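Local coordinates for protein DNA-entry nuclease (Competence-specific nuclease) (Streptococcus agalactiae ILRI112, PDB 4QGO) that probably cleaves nucleic acids without strict sequence specificity, as a beta-beta-alpha (His-Me finger) nuclease that acts as a virulence factor, at residues A107-A112 with H141-N146; N134-T139 with L184-M189; T100-G105 with N208-Y213; G111-Y116 with Y172-L177. The protein carries 1 engineered substitution. All blocks are in the same frame, centred on the assembly; numbering follows the deposited sequence.

Contact 1 of 4, residues A107-A112 with H141-N146; sequences AVDKGA and HSNQSN. Engineered in segment 107-112: A112 (natural residue His).
The carboxylate of D109 and the side-chain amide of Q144 lie almost in one plane, whereas the amide of N143 stands across that carboxylate with its plane turned by 83°. These groups join the first strand to the short helix 140-144 that follows the second strand of the beta-beta-alpha finger, the motif that in this superfamily carries a metal-dependent active site; no metal is bound here. Q144 NE2 gives D109 OD2 a short, nearly straight hydrogen bond of 2.6 Å, with an N-H...O angle of 175°. It arrives on the syn lone pair and points along its own amide plane, a match that should restrain both groups from turning. The Q144 chain is extended beyond CG, giving it the length to span from helix to strand. N143 ND2 adds a weak, bent bond to the same oxygen at 3.1 Å. With CG anti to its backbone N (chi1 -179°), N143 reaches toward the strand and presents both ends of its amide there. An aspartate suits the place because its two oxygens can be shared, OD2 facing the helix and OD1 accepting from H106 NE2. Two residues further along, G111 offers no side chain on the flank facing the helix, and N143 OD1 comes to 3.9 Å from G111 CA. A112 is engineered; the natural histidine would complete a D-K-G-H sequence, consistent with the family's D-R-G-H motif and its probable general base. A water links the two segments: A112 N donates to it at 2.9 Å, and N143 OD1 lies 3.0 Å from its oxygen.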
loop_
_atom_site.group_PDB
_atom_site.type_symbol
_atom_site.label_atom_id
_atom_site.label_comp_id
_atom_site.label_asym_id
_atom_site.label_seq_id
_atom_site.Cartn_x
_atom_site.Cartn_y
_atom_site.Cartn_z
ATOM N N ALA A 107 12.852 2.193 11.360
ATOM C CA ALA A 107 11.703 1.286 11.392
ATOM C C ALA A 107 10.615 1.630 10.381
ATOM O O ALA A 107 10.066 0.727 9.745
ATOM C CB ALA A 107 11.108 1.240 12.779
ATOM N N VAL A 108 10.309 2.916 10.230
ATOM C CA VAL A 108 9.144 3.327 9.437
ATOM C C VAL A 108 9.435 4.427 8.422
ATOM O O VAL A 108 10.362 5.219 8.598
ATOM C CB VAL A 108 7.958 3.761 10.324
ATOM C CG1 VAL A 108 7.423 2.576 11.119
ATOM C CG2 VAL A 108 8.349 4.919 11.253
ATOM N N ASP A 109 8.623 4.433 7.362
ATOM C CA ASP A 109 8.678 5.417 6.287
ATOM C C ASP A 109 7.295 6.030 6.140
ATOM O O ASP A 109 6.290 5.411 6.486
ATOM C CB ASP A 109 8.993 4.746 4.942
ATOM C CG ASP A 109 10.403 4.205 4.854
ATOM O OD1 ASP A 109 11.279 4.656 5.612
ATOM O OD2 ASP A 109 10.638 3.343 3.980
ATOM N N LYS A 110 7.254 7.255 5.638
ATOM C CA LYS A 110 6.004 7.832 5.188
ATOM C C LYS A 110 5.587 7.001 3.993
ATOM O O LYS A 110 6.234 7.024 2.945
ATOM C CB LYS A 110 6.198 9.295 4.802
ATOM C CG LYS A 110 6.451 10.198 6.002
ATOM C CD LYS A 110 6.892 11.596 5.579
ATOM C CE LYS A 110 7.360 12.406 6.779
ATOM N NZ LYS A 110 8.201 13.575 6.382
ATOM N N GLY A 111 4.526 6.225 4.168
ATOM C CA GLY A 111 4.067 5.366 3.084
ATOM C C GLY A 111 2.907 5.933 2.282
ATOM O O GLY A 111 1.794 6.042 2.793
ATOM N N ALA A 112 3.157 6.286 1.022
ATOM C CA ALA A 112 2.080 6.757 0.153
ATOM C C ALA A 112 1.156 5.623 -0.262
ATOM O O ALA A 112 1.614 4.525 -0.576
ATOM C CB ALA A 112 2.657 7.408 -1.092
ATOM N N HIS A 141 10.562 -2.026 5.490
ATOM C CA HIS A 141 10.568 -3.204 4.639
ATOM C C HIS A 141 9.398 -3.233 3.665
ATOM O O HIS A 141 9.579 -3.463 2.469
ATOM C CB HIS A 141 10.519 -4.480 5.460
ATOM C CG HIS A 141 10.262 -5.685 4.623
ATOM N ND1 HIS A 141 11.221 -6.238 3.801
ATOM C CD2 HIS A 141 9.133 -6.406 4.426
ATOM C CE1 HIS A 141 10.701 -7.273 3.162
ATOM N NE2 HIS A 141 9.438 -7.400 3.529
ATOM N N SER A 142 8.191 -3.032 4.184
ATOM C CA SER A 142 7.023 -3.181 3.325
ATOM C C SER A 142 6.857 -2.011 2.348
ATOM O O SER A 142 6.281 -2.177 1.275
ATOM C CB SER A 142 5.754 -3.465 4.139
ATOM O OG SER A 142 5.285 -2.311 4.827
ATOM N N ASN A 143 7.388 -0.843 2.697
ATOM C CA ASN A 143 7.435 0.276 1.775
ATOM C C ASN A 143 8.456 0.063 0.659
ATOM O O ASN A 143 8.143 0.208 -0.524
ATOM C CB ASN A 143 7.764 1.566 2.544
ATOM C CG ASN A 143 7.800 2.781 1.645
ATOM O OD1 ASN A 143 6.755 3.286 1.237
ATOM N ND2 ASN A 143 8.990 3.278 1.353
ATOM N N GLN A 144 9.667 -0.337 1.039
ATOM C CA GLN A 144 10.824 -0.244 0.143
ATOM C C GLN A 144 11.110 -1.455 -0.730
ATOM O O GLN A 144 11.715 -1.321 -1.803
ATOM C CB GLN A 144 12.077 0.063 0.964
ATOM C CG GLN A 144 12.038 1.415 1.617
ATOM C CD GLN A 144 13.226 1.672 2.528
ATOM O OE1 GLN A 144 14.330 1.165 2.294
ATOM N NE2 GLN A 144 13.008 2.472 3.563
ATOM N N SER A 145 10.713 -2.639 -0.290
ATOM C CA SER A 145 11.197 -3.814 -0.998
ATOM C C SER A 145 10.659 -3.868 -2.415
ATOM O O SER A 145 9.436 -3.870 -2.641
ATOM C CB SER A 145 10.854 -5.109 -0.299
ATOM O OG SER A 145 11.388 -6.167 -1.080
ATOM N N ASN A 146 11.601 -3.902 -3.352
ATOM C CA ASN A 146 11.301 -3.939 -4.776
ATOM C C ASN A 146 11.666 -5.277 -5.423
ATOM O O ASN A 146 11.721 -5.388 -6.648
ATOM C CB ASN A 146 12.041 -2.799 -5.476
ATOM C CG ASN A 146 11.482 -2.475 -6.840
ATOM O OD1 ASN A 146 10.266 -2.427 -7.042
ATOM N ND2 ASN A 146 12.373 -2.248 -7.798
HETATM O O HOH W 1 5.845 5.828 -0.019
#

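Contact 2 of 4, residues N134-T139 with L184-M189; sequences NVVTQT and LVPFAM
V136 and M189 carry the largest shares of this interface and meet tip to tip, V136 CG2 standing 4.0 Å from M189 SD. They close the seam between the second strand of the beta-beta-alpha finger and the large central sheet. V136 is set with CG2 wedged between its backbone N and carbonyl carbon, and CG1 points anti to the carbonyl (chi1 -65°). The methionine chain, modelled in one of two deposited positions, is bent at chi2 and chi3, and its flexible thioether moulds itself to the branched valine. Its CG lies 3.6 Å from Q138 NE2, a packing contact; the nitrogen's hydrogen-bond partner is Q153 OE1. P186 abuts the flank of V136, with CD 4.1 Å from V136 CB, a compact, buried ring against the branched carbon of V136. T137 comes next in buried area. Its CB faces V185 CG2 at 4.2 Å, and V185 CG1 is 3.5 Å from T137 O, while the hydroxyl of T137 bonds to L93 O. No direct hydrogen bond links the segments; one water accepts from T137 N at 2.8 Å and donates weakly to L184 O. Further along the chain, F187 and A188 both face L177 in a classic beta bulge. Strand 135-139 pairs antiparallel with strand 108-112 within the finger and runs into helix 140-144, whereas M189 rests on V174 and P176, and P186 on P176, of strand 170-177.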
loop_
_atom_site.group_PDB
_atom_site.type_symbol
_atom_site.label_atom_id
_atom_site.label_comp_id
_atom_site.label_asym_id
_atom_site.label_seq_id
_atom_site.Cartn_x
_atom_site.Cartn_y
_atom_site.Cartn_z
ATOM N N ASN A 134 -3.311 10.461 1.999
ATOM C CA ASN A 134 -2.527 9.580 1.121
ATOM C C ASN A 134 -1.287 8.986 1.771
ATOM O O ASN A 134 -0.499 8.340 1.095
ATOM C CB ASN A 134 -2.105 10.332 -0.164
ATOM C CG ASN A 134 -1.559 9.402 -1.263
ATOM O OD1 ASN A 134 -2.117 8.348 -1.534
ATOM N ND2 ASN A 134 -0.459 9.804 -1.896
ATOM N N VAL A 135 -1.094 9.203 3.071
ATOM C CA VAL A 135 0.140 8.756 3.720
ATOM C C VAL A 135 -0.152 8.054 5.034
ATOM O O VAL A 135 -0.906 8.568 5.867
ATOM C CB VAL A 135 1.100 9.940 3.983
ATOM C CG1 VAL A 135 2.377 9.437 4.666
ATOM C CG2 VAL A 135 1.422 10.664 2.686
ATOM N N VAL A 136 0.447 6.878 5.208
ATOM C CA VAL A 136 0.355 6.136 6.461
ATOM C C VAL A 136 1.744 5.850 7.015
ATOM O O VAL A 136 2.760 6.043 6.335
ATOM C CB VAL A 136 -0.412 4.802 6.304
ATOM C CG1 VAL A 136 -1.870 5.065 5.934
ATOM C CG2 VAL A 136 0.263 3.888 5.259
ATOM N N THR A 137 1.782 5.395 8.263
ATOM C CA THR A 137 3.007 4.888 8.858
ATOM C C THR A 137 3.228 3.485 8.327
ATOM O O THR A 137 2.432 2.593 8.591
ATOM C CB THR A 137 2.898 4.866 10.386
ATOM O OG1 THR A 137 2.757 6.211 10.858
ATOM C CG2 THR A 137 4.134 4.221 11.021
ATOM N N GLN A 138 4.294 3.297 7.554
ATOM C CA GLN A 138 4.527 2.024 6.888
ATOM C C GLN A 138 5.919 1.512 7.219
ATOM O O GLN A 138 6.896 2.287 7.242
ATOM C CB GLN A 138 4.368 2.170 5.371
ATOM C CG GLN A 138 4.349 0.823 4.641
ATOM C CD GLN A 138 3.998 0.969 3.177
ATOM O OE1 GLN A 138 4.324 1.982 2.549
ATOM N NE2 GLN A 138 3.326 -0.035 2.620
ATOM N N THR A 139 6.027 0.216 7.476
ATOM C CA THR A 139 7.354 -0.317 7.783
ATOM C C THR A 139 8.319 -0.059 6.615
ATOM O O THR A 139 7.915 -0.052 5.442
ATOM C CB THR A 139 7.344 -1.811 8.144
ATOM O OG1 THR A 139 7.024 -2.586 6.974
ATOM C CG2 THR A 139 6.342 -2.081 9.261
ATOM N N LEU A 184 -4.480 3.283 14.827
ATOM C CA LEU A 184 -3.910 4.383 14.062
ATOM C C LEU A 184 -3.188 3.905 12.804
ATOM O O LEU A 184 -3.117 4.632 11.822
ATOM C CB LEU A 184 -2.960 5.186 14.942
ATOM C CG LEU A 184 -3.663 5.894 16.092
ATOM C CD1 LEU A 184 -2.635 6.589 16.958
ATOM C CD2 LEU A 184 -4.661 6.882 15.537
ATOM N N VAL A 185 -2.640 2.695 12.847
ATOM C CA VAL A 185 -1.758 2.205 11.786
ATOM C C VAL A 185 -2.390 0.974 11.145
ATOM O O VAL A 185 -2.871 0.085 11.840
ATOM C CB VAL A 185 -0.371 1.819 12.367
ATOM C CG1 VAL A 185 0.563 1.307 11.272
ATOM C CG2 VAL A 185 0.246 2.996 13.100
ATOM N N PRO A 186 -2.388 0.905 9.803
ATOM C CA PRO A 186 -2.945 -0.278 9.143
ATOM C C PRO A 186 -2.022 -1.479 9.327
ATOM O O PRO A 186 -0.808 -1.303 9.378
ATOM C CB PRO A 186 -2.991 0.140 7.667
ATOM C CG PRO A 186 -1.884 1.121 7.522
ATOM C CD PRO A 186 -1.848 1.884 8.839
ATOM N N PHE A 187 -2.582 -2.682 9.415
ATOM C CA PHE A 187 -1.740 -3.868 9.546
ATOM C C PHE A 187 -1.296 -4.410 8.189
ATOM O O PHE A 187 -0.423 -5.281 8.122
ATOM C CB PHE A 187 -2.429 -4.976 10.376
ATOM C CG PHE A 187 -3.595 -5.630 9.672
ATOM C CD1 PHE A 187 -3.405 -6.749 8.865
ATOM C CD2 PHE A 187 -4.883 -5.120 9.814
ATOM C CE1 PHE A 187 -4.480 -7.345 8.197
ATOM C CE2 PHE A 187 -5.956 -5.707 9.164
ATOM C CZ PHE A 187 -5.759 -6.827 8.361
ATOM N N ALA A 188 -1.904 -3.911 7.111
ATOM C CA ALA A 188 -1.525 -4.326 5.769
ATOM C C ALA A 188 -1.991 -3.299 4.771
ATOM O O ALA A 188 -2.855 -2.477 5.070
ATOM C CB ALA A 188 -2.143 -5.686 5.428
ATOM N N MET A 189 -1.403 -3.338 3.581
ATOM C CA MET A 189 -1.845 -2.496 2.484
ATOM C C MET A 189 -2.411 -3.366 1.365
ATOM O O MET A 189 -1.711 -4.205 0.809
ATOM C CB MET A 189 -0.694 -1.618 1.973
ATOM C CG MET A 189 -0.158 -0.639 3.009
ATOM S SD MET A 189 -1.282 0.731 3.345
ATOM C CE MET A 189 -0.925 1.785 1.938
HETATM O O HOH W 2 -0.643 5.297 9.674
#

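Contact 3 of 4, residues T100-G105 with N208-Y213; sequences TNDHYG and NTQASY. With SO4 (sulfate ion), chain D.
D102 and S212 bring two type I turns together, D102 to G105 and Q210 to Y213, with D102 CA 6.6 Å from S212 CA. They join the loop leading into finger strand 108-112 to the loop between strands 201-207 and 213-215. Both oxygens of the D102 carboxylate are put to work. S212 OG donates to OD2 at 2.6 Å from above the carboxylate plane, while Q210 NE2 reaches OD2 at 2.9 Å on its syn lone pair, with an N-H...O angle of 161°. A water also donates to OD2. The other oxygen serves its own loop: T100 OG1, at 2.7 Å, and the backbone N of Y104, at 3.0 Å, meet D102 OD1 from opposite faces of the carboxylate. The latter bond makes an Asx turn, possible because chi1 (64°) tucks the D102 carboxylate between its backbone N and carbonyl carbon. An aspartate therefore suits the place, as its short arm both shapes its loop and grips the neighbouring one, and so many donors would probably favour its charged form. T100 CG2 makes the apolar contact, packing obliquely on the Y213 ring 4.0 Å from CD2. Q210 NE2 lies obliquely to the Y104 ring, 3.6 Å from CD2. A sulfate, probably from the crystallisation liquor, binds at the rim of this loop, where Y104 OH donates to its O1 and H103 NE2 to its O3. Behind the turns, Q210 OE1 accepts from H141 N at the start of helix 140-144, Y213 OH bonds A107 O beside strand 108-112, and the Y213 ring lies on I222 and L224 of strand 222-224.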
loop_
_atom_site.group_PDB
_atom_site.type_symbol
_atom_site.label_atom_id
_atom_site.label_comp_id
_atom_site.label_asym_id
_atom_site.label_seq_id
_atom_site.Cartn_x
_atom_site.Cartn_y
_atom_site.Cartn_z
ATOM N N THR A 100 16.487 0.713 14.111
ATOM C CA THR A 100 16.372 -0.744 14.191
ATOM C C THR A 100 17.739 -1.422 14.266
ATOM O O THR A 100 18.780 -0.768 14.148
ATOM C CB THR A 100 15.674 -1.297 12.948
ATOM O OG1 THR A 100 16.424 -0.904 11.795
ATOM C CG2 THR A 100 14.257 -0.743 12.833
ATOM N N ASN A 101 17.716 -2.737 14.472
ATOM C CA ASN A 101 18.912 -3.572 14.358
ATOM C C ASN A 101 18.882 -4.397 13.084
ATOM O O ASN A 101 19.146 -5.598 13.093
ATOM C CB ASN A 101 19.057 -4.483 15.568
ATOM C CG ASN A 101 19.131 -3.705 16.843
ATOM O OD1 ASN A 101 20.079 -2.944 17.068
ATOM N ND2 ASN A 101 18.127 -3.860 17.681
ATOM N N ASP A 102 18.527 -3.750 11.984
ATOM C CA ASP A 102 18.486 -4.430 10.706
ATOM C C ASP A 102 19.058 -3.528 9.617
ATOM O O ASP A 102 19.479 -2.401 9.896
ATOM C CB ASP A 102 17.075 -4.952 10.382
ATOM C CG ASP A 102 16.040 -3.852 10.209
ATOM O OD1 ASP A 102 16.392 -2.714 9.824
ATOM O OD2 ASP A 102 14.846 -4.165 10.442
ATOM N N HIS A 103 19.085 -4.021 8.376
ATOM C CA HIS A 103 19.802 -3.296 7.335
ATOM C C HIS A 103 19.113 -1.999 6.912
ATOM O O HIS A 103 19.714 -1.203 6.223
ATOM C CB HIS A 103 20.068 -4.214 6.133
ATOM C CG HIS A 103 18.868 -4.465 5.259
ATOM N ND1 HIS A 103 17.930 -5.429 5.542
ATOM C CD2 HIS A 103 18.481 -3.887 4.101
ATOM C CE1 HIS A 103 16.994 -5.421 4.599
ATOM N NE2 HIS A 103 17.307 -4.499 3.708
ATOM N N TYR A 104 17.839 -1.827 7.290
ATOM C CA TYR A 104 17.111 -0.595 6.972
ATOM C C TYR A 104 17.551 0.583 7.827
ATOM O O TYR A 104 17.452 1.739 7.407
ATOM C CB TYR A 104 15.595 -0.792 7.103
ATOM C CG TYR A 104 15.053 -1.819 6.135
ATOM C CD1 TYR A 104 14.849 -1.499 4.793
ATOM C CD2 TYR A 104 14.743 -3.107 6.559
ATOM C CE1 TYR A 104 14.359 -2.437 3.909
ATOM C CE2 TYR A 104 14.258 -4.053 5.677
ATOM C CZ TYR A 104 14.064 -3.712 4.358
ATOM O OH TYR A 104 13.577 -4.658 3.483
ATOM N N GLY A 105 18.008 0.296 9.041
ATOM C CA GLY A 105 18.497 1.333 9.929
ATOM C C GLY A 105 17.406 2.043 10.708
ATOM O O GLY A 105 17.618 2.455 11.842
ATOM N N ASN A 208 2.086 -4.946 6.842
ATOM C CA ASN A 208 2.791 -3.794 7.389
ATOM C C ASN A 208 3.651 -4.245 8.552
ATOM O O ASN A 208 3.401 -3.915 9.723
ATOM C CB ASN A 208 1.812 -2.710 7.822
ATOM C CG ASN A 208 2.468 -1.351 7.904
ATOM O OD1 ASN A 208 3.596 -1.165 7.424
ATOM N ND2 ASN A 208 1.766 -0.385 8.506
ATOM N N THR A 209 4.667 -5.020 8.197
ATOM C CA THR A 209 5.500 -5.723 9.161
ATOM C C THR A 209 6.971 -5.607 8.785
ATOM O O THR A 209 7.321 -5.234 7.659
ATOM C CB THR A 209 5.124 -7.228 9.224
ATOM O OG1 THR A 209 5.290 -7.824 7.926
ATOM C CG2 THR A 209 3.679 -7.412 9.685
ATOM N N GLN A 210 7.840 -5.960 9.731
ATOM C CA GLN A 210 9.275 -5.970 9.493
ATOM C C GLN A 210 9.825 -7.095 10.374
ATOM O O GLN A 210 9.386 -7.255 11.515
ATOM C CB GLN A 210 9.868 -4.608 9.879
ATOM C CG GLN A 210 11.331 -4.375 9.459
ATOM C CD GLN A 210 11.599 -2.933 9.031
ATOM O OE1 GLN A 210 10.775 -2.298 8.363
ATOM N NE2 GLN A 210 12.745 -2.405 9.425
ATOM N N ALA A 211 10.762 -7.882 9.849
ATOM C CA ALA A 211 11.168 -9.118 10.527
ATOM C C ALA A 211 11.803 -8.879 11.897
ATOM O O ALA A 211 11.703 -9.717 12.791
ATOM C CB ALA A 211 12.103 -9.924 9.647
ATOM N N SER A 212 12.424 -7.720 12.075
ATOM C CA SER A 212 13.241 -7.474 13.263
ATOM C C SER A 212 12.491 -6.817 14.412
ATOM O O SER A 212 13.084 -6.504 15.431
ATOM C CB SER A 212 14.447 -6.601 12.902
ATOM O OG SER A 212 14.048 -5.254 12.707
ATOM N N TYR A 213 11.191 -6.596 14.257
ATOM C CA TYR A 213 10.436 -5.980 15.334
ATOM C C TYR A 213 8.959 -6.301 15.270
ATOM O O TYR A 213 8.478 -6.830 14.270
ATOM C CB TYR A 213 10.665 -4.461 15.370
ATOM C CG TYR A 213 10.136 -3.630 14.198
ATOM C CD1 TYR A 213 8.764 -3.401 14.020
ATOM C CD2 TYR A 213 11.018 -2.991 13.335
ATOM C CE1 TYR A 213 8.302 -2.612 12.980
ATOM C CE2 TYR A 213 10.561 -2.186 12.291
ATOM C CZ TYR A 213 9.201 -1.994 12.130
ATOM O OH TYR A 213 8.739 -1.192 11.114
HETATM S S SO4 D . 15.376 -4.441 0.571
HETATM O O1 SO4 D . 14.015 -4.092 0.959
HETATM O O2 SO4 D . 15.480 -4.535 -0.883
HETATM O O3 SO4 D . 16.293 -3.413 1.059
HETATM O O4 SO4 D . 15.749 -5.718 1.181
HETATM O O HOH W 3 15.369 -4.175 14.886
HETATM O O HOH W 4 13.967 -6.677 9.548
#

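Contact 4 of 4, residues G111-Y116 with Y172-L177; sequences GALIAY and YRVTPL. Engineered in segment 111-116: A112 (natural residue His). With SO4 (sulfate ion), chain C; SO4 (sulfate ion), chain E.
L113 lies across P176 at about a right angle, its CD2 methyl 3.6 Å from the proline CG. The same leucine and V174 cross obliquely, with L113 CB 3.9 Å from V174 CG1. L113 follows strand 108-112 of the beta-beta-alpha finger, and its partners belong to strand 170-177 of the large antiparallel sheet, so the contact lays the finger on the sheet's face. I114 and Y172 slide past each other in opposite directions. Because I114 is bent at chi2 (-66°), its CD1 turns to the sheet and comes within 3.9 Å of Y172 CD2, in an oblique approach to the ring. V174 CG2, from the same strand as the tyrosine, lies 3.5 Å above one face of that ring, offset toward the rim. A beta-branched valine and a ring-closed proline both give short, stiff surfaces that suit a strand facing a covering loop, while leucine and isoleucine supply the reach. At the edge of the Y172 ring a water lies in its plane: Y172 OH donates to it at 2.7 Å, A115 N donates at 3.0 Å, and it donates to L113 O at 2.7 Å. R173 points the other way, to a sulfate and E192. Contact between the segments is thus almost wholly apolar, implying that burial and shape hold them, with one water linking L113 O, A115 N and Y172 OH.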
loop_
_atom_site.group_PDB
_atom_site.type_symbol
_atom_site.label_atom_id
_atom_site.label_comp_id
_atom_site.label_asym_id
_atom_site.label_seq_id
_atom_site.Cartn_x
_atom_site.Cartn_y
_atom_site.Cartn_z
ATOM N N GLY A 111 4.526 6.225 4.168
ATOM C CA GLY A 111 4.067 5.366 3.084
ATOM C C GLY A 111 2.907 5.933 2.282
ATOM O O GLY A 111 1.794 6.042 2.793
ATOM N N ALA A 112 3.157 6.286 1.022
ATOM C CA ALA A 112 2.080 6.757 0.153
ATOM C C ALA A 112 1.156 5.623 -0.262
ATOM O O ALA A 112 1.614 4.525 -0.576
ATOM C CB ALA A 112 2.657 7.408 -1.092
ATOM N N LEU A 113 -0.146 5.893 -0.281
ATOM C CA LEU A 113 -1.090 4.932 -0.851
ATOM C C LEU A 113 -0.918 4.919 -2.364
ATOM O O LEU A 113 -0.708 3.861 -2.972
ATOM C CB LEU A 113 -2.536 5.287 -0.489
ATOM C CG LEU A 113 -3.032 4.816 0.889
ATOM C CD1 LEU A 113 -2.227 5.386 2.042
ATOM C CD2 LEU A 113 -4.511 5.194 1.058
ATOM N N ILE A 114 -1.008 6.109 -2.959
ATOM C CA ILE A 114 -0.803 6.279 -4.397
ATOM C C ILE A 114 0.530 6.993 -4.619
ATOM O O ILE A 114 0.706 8.133 -4.201
ATOM C CB ILE A 114 -1.937 7.105 -5.042
ATOM C CG1 ILE A 114 -3.316 6.539 -4.674
ATOM C CG2 ILE A 114 -1.763 7.134 -6.550
ATOM C CD1 ILE A 114 -3.593 5.158 -5.240
ATOM N N ALA A 115 1.462 6.298 -5.272
ATOM C CA ALA A 115 2.826 6.789 -5.479
ATOM C C ALA A 115 2.931 8.063 -6.313
ATOM O O ALA A 115 2.200 8.257 -7.285
ATOM C CB ALA A 115 3.693 5.686 -6.095
ATOM N N TYR A 116 3.874 8.910 -5.920
ATOM C CA TYR A 116 4.163 10.145 -6.620
ATOM C C TYR A 116 4.436 9.895 -8.098
ATOM O O TYR A 116 3.919 10.603 -8.960
ATOM C CB TYR A 116 5.372 10.842 -5.970
ATOM C CG TYR A 116 5.744 12.145 -6.644
ATOM C CD1 TYR A 116 4.991 13.289 -6.433
ATOM C CD2 TYR A 116 6.831 12.221 -7.510
ATOM C CE1 TYR A 116 5.310 14.481 -7.052
ATOM C CE2 TYR A 116 7.163 13.415 -8.122
ATOM C CZ TYR A 116 6.391 14.535 -7.893
ATOM O OH TYR A 116 6.701 15.733 -8.503
ATOM N N TYR A 172 -6.557 1.146 -10.588
ATOM C CA TYR A 172 -5.719 0.893 -9.408
ATOM C C TYR A 172 -6.496 1.258 -8.154
ATOM O O TYR A 172 -7.170 2.292 -8.113
ATOM C CB TYR A 172 -4.473 1.782 -9.521
ATOM C CG TYR A 172 -3.308 1.544 -8.568
ATOM C CD1 TYR A 172 -2.821 0.267 -8.313
ATOM C CD2 TYR A 172 -2.638 2.622 -7.993
ATOM C CE1 TYR A 172 -1.727 0.073 -7.464
ATOM C CE2 TYR A 172 -1.545 2.434 -7.158
ATOM C CZ TYR A 172 -1.091 1.165 -6.904
ATOM O OH TYR A 172 -0.000 0.967 -6.072
ATOM N N ARG A 173 -6.415 0.407 -7.134
ATOM C CA ARG A 173 -7.104 0.651 -5.874
ATOM C C ARG A 173 -6.209 0.219 -4.724
ATOM O O ARG A 173 -5.732 -0.913 -4.696
ATOM C CB ARG A 173 -8.452 -0.082 -5.827
ATOM C CG ARG A 173 -9.285 0.167 -4.555
ATOM C CD ARG A 173 -10.745 -0.275 -4.745
ATOM N NE ARG A 173 -10.871 -1.695 -5.092
ATOM C CZ ARG A 173 -11.849 -2.210 -5.835
ATOM N NH1 ARG A 173 -12.814 -1.432 -6.335
ATOM N NH2 ARG A 173 -11.866 -3.513 -6.093
ATOM N N VAL A 174 -5.966 1.142 -3.797
ATOM C CA VAL A 174 -5.099 0.888 -2.654
ATOM C C VAL A 174 -5.865 1.178 -1.368
ATOM O O VAL A 174 -6.384 2.282 -1.172
ATOM C CB VAL A 174 -3.841 1.763 -2.712
ATOM C CG1 VAL A 174 -2.990 1.543 -1.472
ATOM C CG2 VAL A 174 -3.031 1.461 -3.984
ATOM N N THR A 175 -5.958 0.176 -0.502
ATOM C CA THR A 175 -6.776 0.294 0.698
ATOM C C THR A 175 -5.971 -0.128 1.915
ATOM O O THR A 175 -5.604 -1.291 2.040
ATOM C CB THR A 175 -8.019 -0.598 0.611
ATOM O OG1 THR A 175 -8.709 -0.358 -0.633
ATOM C CG2 THR A 175 -8.973 -0.319 1.771
ATOM N N PRO A 176 -5.684 0.815 2.818
ATOM C CA PRO A 176 -5.098 0.416 4.106
ATOM C C PRO A 176 -6.081 -0.471 4.862
ATOM O O PRO A 176 -7.274 -0.130 4.952
ATOM C CB PRO A 176 -4.910 1.748 4.842
ATOM C CG PRO A 176 -4.956 2.813 3.756
ATOM C CD PRO A 176 -5.912 2.268 2.728
ATOM N N LEU A 177 -5.596 -1.597 5.378
ATOM C CA LEU A 177 -6.440 -2.513 6.158
ATOM C C LEU A 177 -6.174 -2.306 7.648
ATOM O O LEU A 177 -5.023 -2.414 8.097
ATOM C CB LEU A 177 -6.184 -3.968 5.755
ATOM C CG LEU A 177 -6.342 -4.301 4.271
ATOM C CD1 LEU A 177 -6.131 -5.794 4.051
ATOM C CD2 LEU A 177 -7.705 -3.853 3.759
HETATM S S SO4 C . -14.540 1.648 -5.577
HETATM O O1 SO4 C . -13.885 1.863 -4.297
HETATM O O2 SO4 C . -15.223 2.861 -5.996
HETATM O O3 SO4 C . -15.527 0.565 -5.481
HETATM O O4 SO4 C . -13.554 1.301 -6.591
HETATM S S SO4 E . 5.787 19.204 -7.494
HETATM O O1 SO4 E . 6.399 19.118 -6.171
HETATM O O2 SO4 E . 5.141 17.933 -7.816
HETATM O O3 SO4 E . 4.789 20.271 -7.503
HETATM O O4 SO4 E . 6.820 19.502 -8.483
HETATM O O HOH W 5 0.910 3.339 -5.046
#

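Contacts 2 and 4 are buried and largely apolar, and both seat the beta-beta-alpha finger on the large antiparallel sheet, one through strand 135-139 and the other through the chain leaving strand 108-112. Contact 1 lies at the surface within the finger itself and shares G111 and A112 with contact 4; it relies on polar side chains and a water. Contact 3, farthest from the chain centre, joins two loops round one carboxylate. Backbone bonds between 108-112 and 135-139 tie contact 1 to contact 2, while H141 and T139 tie contact 3 to the finger. Polar bonding thus dominates near the surface, and close-fitting hydrocarbon dominates inside.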